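Local coordinates for protein aldehyde dehydrogenase 12 (Zea mays, PDB 6D97) that probably catalyses the NAD-dependent oxidation of L-glutamate gamma-semialdehyde to glutamate, the last step of proline catabolism in plants, at residues A30-Q35 and L127-K132; L146-V151 and P201-L206. All blocks are in the same frame, centred on the assembly; numbering follows the deposited sequence.

Contact 1: A30-Q35 and L127-K132; sequences ATVSPQ and LDFFAK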
loop_
_atom_site.group_PDB
_atom_site.type_symbol
_atom_site.label_atom_id
_atom_site.label_comp_id
_atom_site.label_asym_id
_atom_site.label_seq_id
_atom_site.Cartn_x
_atom_site.Cartn_y
_atom_site.Cartn_z
ATOM N N ALA A 30 -37.267 -4.799 16.763
ATOM C CA ALA A 30 -37.686 -3.485 17.221
ATOM C C ALA A 30 -38.518 -3.580 18.491
ATOM O O ALA A 30 -39.316 -4.504 18.672
ATOM C CB ALA A 30 -38.482 -2.777 16.125
ATOM N N THR A 31 -38.311 -2.614 19.384
ATOM C CA THR A 31 -39.167 -2.411 20.545
ATOM C C THR A 31 -39.961 -1.117 20.442
ATOM O O THR A 31 -40.599 -0.710 21.417
ATOM C CB THR A 31 -38.338 -2.417 21.834
ATOM O OG1 THR A 31 -37.325 -1.404 21.766
ATOM C CG2 THR A 31 -37.680 -3.773 22.038
ATOM N N VAL A 32 -39.945 -0.469 19.279
ATOM C CA VAL A 32 -40.596 0.818 19.086
ATOM C C VAL A 32 -41.195 0.869 17.688
ATOM O O VAL A 32 -40.662 0.283 16.744
ATOM C CB VAL A 32 -39.613 1.991 19.310
ATOM C CG1 VAL A 32 -38.523 1.999 18.241
ATOM C CG2 VAL A 32 -40.342 3.322 19.336
ATOM N N SER A 33 -42.313 1.573 17.563
ATOM C CA SER A 33 -42.948 1.827 16.280
ATOM C C SER A 33 -42.757 3.293 15.943
ATOM O O SER A 33 -43.363 4.153 16.599
ATOM C CB SER A 33 -44.432 1.474 16.328
ATOM O OG SER A 33 -45.111 1.954 15.183
ATOM N N PRO A 34 -41.938 3.625 14.937
ATOM C CA PRO A 34 -41.580 5.037 14.705
ATOM C C PRO A 34 -42.768 5.942 14.478
ATOM O O PRO A 34 -42.747 7.095 14.917
ATOM C CB PRO A 34 -40.685 4.964 13.460
ATOM C CG PRO A 34 -40.120 3.584 13.501
ATOM C CD PRO A 34 -41.212 2.714 14.042
ATOM N N GLN A 35 -43.807 5.456 13.807
ATOM C CA GLN A 35 -44.949 6.303 13.497
ATOM C C GLN A 35 -45.964 6.355 14.633
ATOM O O GLN A 35 -46.774 7.288 14.677
ATOM C CB GLN A 35 -45.611 5.843 12.195
ATOM C CG GLN A 35 -45.772 4.333 12.040
ATOM C CD GLN A 35 -44.460 3.618 11.758
ATOM O OE1 GLN A 35 -44.013 2.794 12.555
ATOM N NE2 GLN A 35 -43.834 3.937 10.631
ATOM N N LEU A 127 -35.154 -0.425 6.247
ATOM C CA LEU A 127 -34.761 0.908 5.800
ATOM C C LEU A 127 -35.790 1.941 6.228
ATOM O O LEU A 127 -35.455 2.959 6.844
ATOM C CB LEU A 127 -34.603 0.930 4.276
ATOM C CG LEU A 127 -33.391 0.350 3.548
ATOM C CD1 LEU A 127 -33.693 0.224 2.065
ATOM C CD2 LEU A 127 -32.167 1.222 3.760
ATOM N N ASP A 128 -37.059 1.685 5.909
ATOM C CA ASP A 128 -38.115 2.631 6.236
ATOM C C ASP A 128 -38.254 2.809 7.744
ATOM O O ASP A 128 -38.459 3.928 8.228
ATOM C CB ASP A 128 -39.427 2.157 5.615
ATOM C CG ASP A 128 -40.567 3.105 5.876
ATOM O OD1 ASP A 128 -40.548 4.223 5.324
ATOM O OD2 ASP A 128 -41.481 2.731 6.636
ATOM N N PHE A 129 -38.137 1.715 8.500
ATOM C CA PHE A 129 -38.203 1.792 9.955
ATOM C C PHE A 129 -37.162 2.760 10.503
ATOM O O PHE A 129 -37.483 3.666 11.281
ATOM C CB PHE A 129 -38.013 0.397 10.554
ATOM C CG PHE A 129 -37.793 0.392 12.038
ATOM C CD1 PHE A 129 -38.867 0.378 12.910
ATOM C CD2 PHE A 129 -36.508 0.383 12.560
ATOM C CE1 PHE A 129 -38.670 0.369 14.278
ATOM C CE2 PHE A 129 -36.301 0.375 13.926
ATOM C CZ PHE A 129 -37.385 0.366 14.788
ATOM N N PHE A 130 -35.904 2.591 10.091
ATOM C CA PHE A 130 -34.839 3.437 10.620
ATOM C C PHE A 130 -34.948 4.865 10.100
ATOM O O PHE A 130 -34.677 5.818 10.836
ATOM C CB PHE A 130 -33.475 2.835 10.286
ATOM C CG PHE A 130 -33.002 1.830 11.297
ATOM C CD1 PHE A 130 -32.591 2.240 12.556
ATOM C CD2 PHE A 130 -32.980 0.478 10.995
ATOM C CE1 PHE A 130 -32.155 1.325 13.491
ATOM C CE2 PHE A 130 -32.540 -0.443 11.923
ATOM C CZ PHE A 130 -32.132 -0.020 13.174
ATOM N N ALA A 131 -35.343 5.036 8.835
ATOM C CA ALA A 131 -35.528 6.381 8.302
ATOM C C ALA A 131 -36.608 7.133 9.068
ATOM O O ALA A 131 -36.437 8.308 9.409
ATOM C CB ALA A 131 -35.872 6.313 6.816
ATOM N N LYS A 132 -37.728 6.465 9.355
ATOM C CA LYS A 132 -38.804 7.112 10.096
ATOM C C LYS A 132 -38.397 7.395 11.534
ATOM O O LYS A 132 -38.704 8.465 12.066
ATOM C CB LYS A 132 -40.061 6.247 10.067
ATOM C CG LYS A 132 -41.155 6.774 9.161
ATOM C CD LYS A 132 -41.374 5.841 7.991
ATOM C CE LYS A 132 -42.602 6.246 7.192
ATOM N NZ LYS A 132 -43.251 5.080 6.532
#
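The ring of Phe129 meets three residues of the N-terminal segment 30-35 in turn. Val32 O lies at the ring's edge, close to its plane, 3.2 Å from Phe129 CE1, where the slightly positive hydrogens of the rim suit a carbonyl oxygen. Farther along the ring, Ala30 CB approaches Phe129 CZ obliquely at 3.6 Å, and Val32 CG1 is 4.0 Å from that same carbon. With CG anti to the backbone nitrogen (chi1 169°), the ring is carried off the helix to run across Pro34 at about a right angle; Pro34 CD packs 3.5 Å from Phe129 CE1. Here the loop that precedes strand 43-49 is laid over helix 124-137, while Gln233 of helix 229-240, in the Rossmann-type nucleotide-binding region, flanks both Phe129 and Val32. One turn on, Pro34 CB rests on Lys132 CB at 3.7 Å. The lysine chain bends at chi2, bringing NZ to the syn lone pair of Asp128 OD2 at 2.9 Å, a salt bridge within the helix. Across from its aliphatic part, Gln35 passes obliquely, NE2 4.1 Å from Lys132 CD, while the amide OE1 takes an in-plane lone-pair bond from Ser33 OG at 3.0 Å.

Contact 2: L146-V151 and P201-L206; sequences LAEVQV and PLEIPL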
loop_
_atom_site.group_PDB
_atom_site.type_symbol
_atom_site.label_atom_id
_atom_site.label_comp_id
_atom_site.label_asym_id
_atom_site.label_seq_id
_atom_site.Cartn_x
_atom_site.Cartn_y
_atom_site.Cartn_z
ATOM N N LEU A 146 -33.331 8.567 4.988
ATOM C CA LEU A 146 -33.038 7.345 4.248
ATOM C C LEU A 146 -31.573 7.295 3.838
ATOM O O LEU A 146 -30.942 6.233 3.895
ATOM C CB LEU A 146 -33.942 7.249 3.018
ATOM C CG LEU A 146 -33.871 5.958 2.204
ATOM C CD1 LEU A 146 -34.450 4.811 3.012
ATOM C CD2 LEU A 146 -34.613 6.106 0.886
ATOM N N ALA A 147 -31.013 8.437 3.430
ATOM C CA ALA A 147 -29.611 8.473 3.023
ATOM C C ALA A 147 -28.700 8.035 4.159
ATOM O O ALA A 147 -27.659 7.409 3.925
ATOM C CB ALA A 147 -29.229 9.874 2.548
ATOM N N GLU A 148 -29.072 8.357 5.399
ATOM C CA GLU A 148 -28.290 7.904 6.542
ATOM C C GLU A 148 -28.294 6.385 6.637
ATOM O O GLU A 148 -27.252 5.766 6.879
ATOM C CB GLU A 148 -28.838 8.522 7.829
ATOM C CG GLU A 148 -27.800 9.240 8.668
ATOM C CD GLU A 148 -28.309 9.597 10.050
ATOM O OE1 GLU A 148 -27.871 8.953 11.031
ATOM O OE2 GLU A 148 -29.144 10.522 10.151
ATOM N N VAL A 149 -29.456 5.765 6.430
ATOM C CA VAL A 149 -29.532 4.312 6.494
ATOM C C VAL A 149 -28.794 3.684 5.319
ATOM O O VAL A 149 -28.144 2.641 5.463
ATOM C CB VAL A 149 -30.999 3.857 6.546
ATOM C CG1 VAL A 149 -31.073 2.406 6.973
ATOM C CG2 VAL A 149 -31.788 4.740 7.495
ATOM N N GLN A 150 -28.885 4.302 4.140
ATOM C CA GLN A 150 -28.226 3.756 2.959
ATOM C C GLN A 150 -26.711 3.772 3.120
ATOM O O GLN A 150 -26.031 2.790 2.796
ATOM C CB GLN A 150 -28.651 4.540 1.718
ATOM C CG GLN A 150 -30.035 4.180 1.213
ATOM C CD GLN A 150 -30.587 5.203 0.239
ATOM O OE1 GLN A 150 -30.220 6.378 0.280
ATOM N NE2 GLN A 150 -31.473 4.758 -0.648
ATOM N N VAL A 151 -26.162 4.886 3.613
ATOM C CA VAL A 151 -24.730 4.949 3.897
ATOM C C VAL A 151 -24.342 3.864 4.891
ATOM O O VAL A 151 -23.349 3.149 4.705
ATOM C CB VAL A 151 -24.342 6.345 4.417
ATOM C CG1 VAL A 151 -22.931 6.321 4.989
ATOM C CG2 VAL A 151 -24.458 7.384 3.313
ATOM N N PRO A 201 -28.247 10.237 13.999
ATOM C CA PRO A 201 -28.431 9.265 15.089
ATOM C C PRO A 201 -28.008 7.846 14.740
ATOM O O PRO A 201 -27.934 7.007 15.648
ATOM C CB PRO A 201 -29.941 9.333 15.370
ATOM C CG PRO A 201 -30.432 10.571 14.670
ATOM C CD PRO A 201 -29.529 10.751 13.494
ATOM N N LEU A 202 -27.741 7.543 13.473
ATOM C CA LEU A 202 -27.351 6.200 13.063
ATOM C C LEU A 202 -25.971 6.155 12.427
ATOM O O LEU A 202 -25.118 5.372 12.861
ATOM C CB LEU A 202 -28.387 5.625 12.085
ATOM C CG LEU A 202 -28.068 4.229 11.543
ATOM C CD1 LEU A 202 -28.203 3.192 12.650
ATOM C CD2 LEU A 202 -28.964 3.884 10.368
ATOM N N GLU A 203 -25.727 6.993 11.417
ATOM C CA GLU A 203 -24.543 6.846 10.574
ATOM C C GLU A 203 -23.255 7.009 11.371
ATOM O O GLU A 203 -22.349 6.173 11.280
ATOM C CB GLU A 203 -24.595 7.858 9.430
ATOM C CG GLU A 203 -23.409 7.807 8.489
ATOM C CD GLU A 203 -23.510 8.849 7.391
ATOM O OE1 GLU A 203 -24.640 9.290 7.091
ATOM O OE2 GLU A 203 -22.463 9.234 6.833
ATOM N N ILE A 204 -23.147 8.082 12.148
ATOM C CA ILE A 204 -21.909 8.367 12.872
ATOM C C ILE A 204 -21.662 7.307 13.944
ATOM O O ILE A 204 -20.592 6.680 13.934
ATOM C CB ILE A 204 -21.920 9.782 13.475
ATOM C CG1 ILE A 204 -21.958 10.840 12.371
ATOM C CG2 ILE A 204 -20.717 9.974 14.378
ATOM C CD1 ILE A 204 -22.113 12.247 12.895
ATOM N N PRO A 205 -22.593 7.055 14.878
ATOM C CA PRO A 205 -22.297 6.052 15.917
ATOM C C PRO A 205 -22.099 4.642 15.381
ATOM O O PRO A 205 -21.209 3.933 15.864
ATOM C CB PRO A 205 -23.511 6.147 16.853
ATOM C CG PRO A 205 -24.569 6.804 16.055
ATOM C CD PRO A 205 -23.884 7.725 15.128
ATOM N N LEU A 206 -22.893 4.212 14.394
ATOM C CA LEU A 206 -22.746 2.851 13.879
ATOM C C LEU A 206 -21.382 2.644 13.233
ATOM O O LEU A 206 -20.727 1.620 13.463
ATOM C CB LEU A 206 -23.856 2.530 12.878
ATOM C CG LEU A 206 -23.686 1.216 12.104
ATOM C CD1 LEU A 206 -23.792 0.024 13.040
ATOM C CD2 LEU A 206 -24.687 1.098 10.965
#
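Glu148 reaches from helix 142-157 to the start of helix 203-214, the crossover helix of the first beta-alpha-beta unit of the Rossmann-type domain, between parallel strands 191-196 and 218-223. A single carboxylate oxygen does most of the work. Glu148 OE1 accepts Glu203 N at 2.9 Å through its anti lone pair in an almost straight bond (169°), and Leu202 N at 2.8 Å, with an N-H...O angle of 156°, meets the same oxygen nearly along its C-O bond. The pair of amides belongs to the opening of the helix, whose positive end would be expected to favour a charged carboxylate. The other oxygen, Glu148 OE2, forms a salt bridge with Lys140 and lies 3.4 Å from Pro201 CD, the proline ring crossing the glutamate chain at about a right angle. Replacing Glu148 with an alanine would probably leave both amides without their acceptor and Lys140 without its mate. On this buried side Leu202 CD2 also packs obliquely against Val149 CG2 at 4.1 Å, with Ile134 of helix 124-137 beside both Glu148 and Leu202. The Pro201 side chain lies about 11 Å from the bound NAD and about 7 Å from that of NAD-binding Thr196, near the cofactor site without touching the ligand.

The more exposed side, at Val151 and Glu203, is held less firmly: no polar bond joins these two residues, only van der Waals contact. The Glu203 chain is extended, its CG anti to the backbone nitrogen, and it runs past the neighbouring helix; its carboxylate plane is turned 51° from that of Glu148, and Glu203 OE1 stays 5.1 Å from Glu148 OE1, a separation that would probably soften the repulsion of like charges. Val151 CG1 touches the carboxylate of Glu203, 3.5 Å from OE2.

Contact 2 is buried, its centre about 10 Å from the centre of the chain, whereas that of contact 1, only partly buried, is about 22 Å from it; the two contact centres are 13 Å apart. They hold successive helices, 124-137 and 142-157, which pack directly on each other: Leu127 CD2 meets Val149 CG1 at 3.6 Å, on a different side of helix 124-137 from the N-terminal loop. Helix 229-240 borders both. The chemistry follows depth. Contact 1 joins by apolar and ring packing, its salt bridge and side-chain hydrogen bonds being made within a segment or to neighbouring helices; in contact 2 a buried carboxylate bonds to backbone amides across the interface.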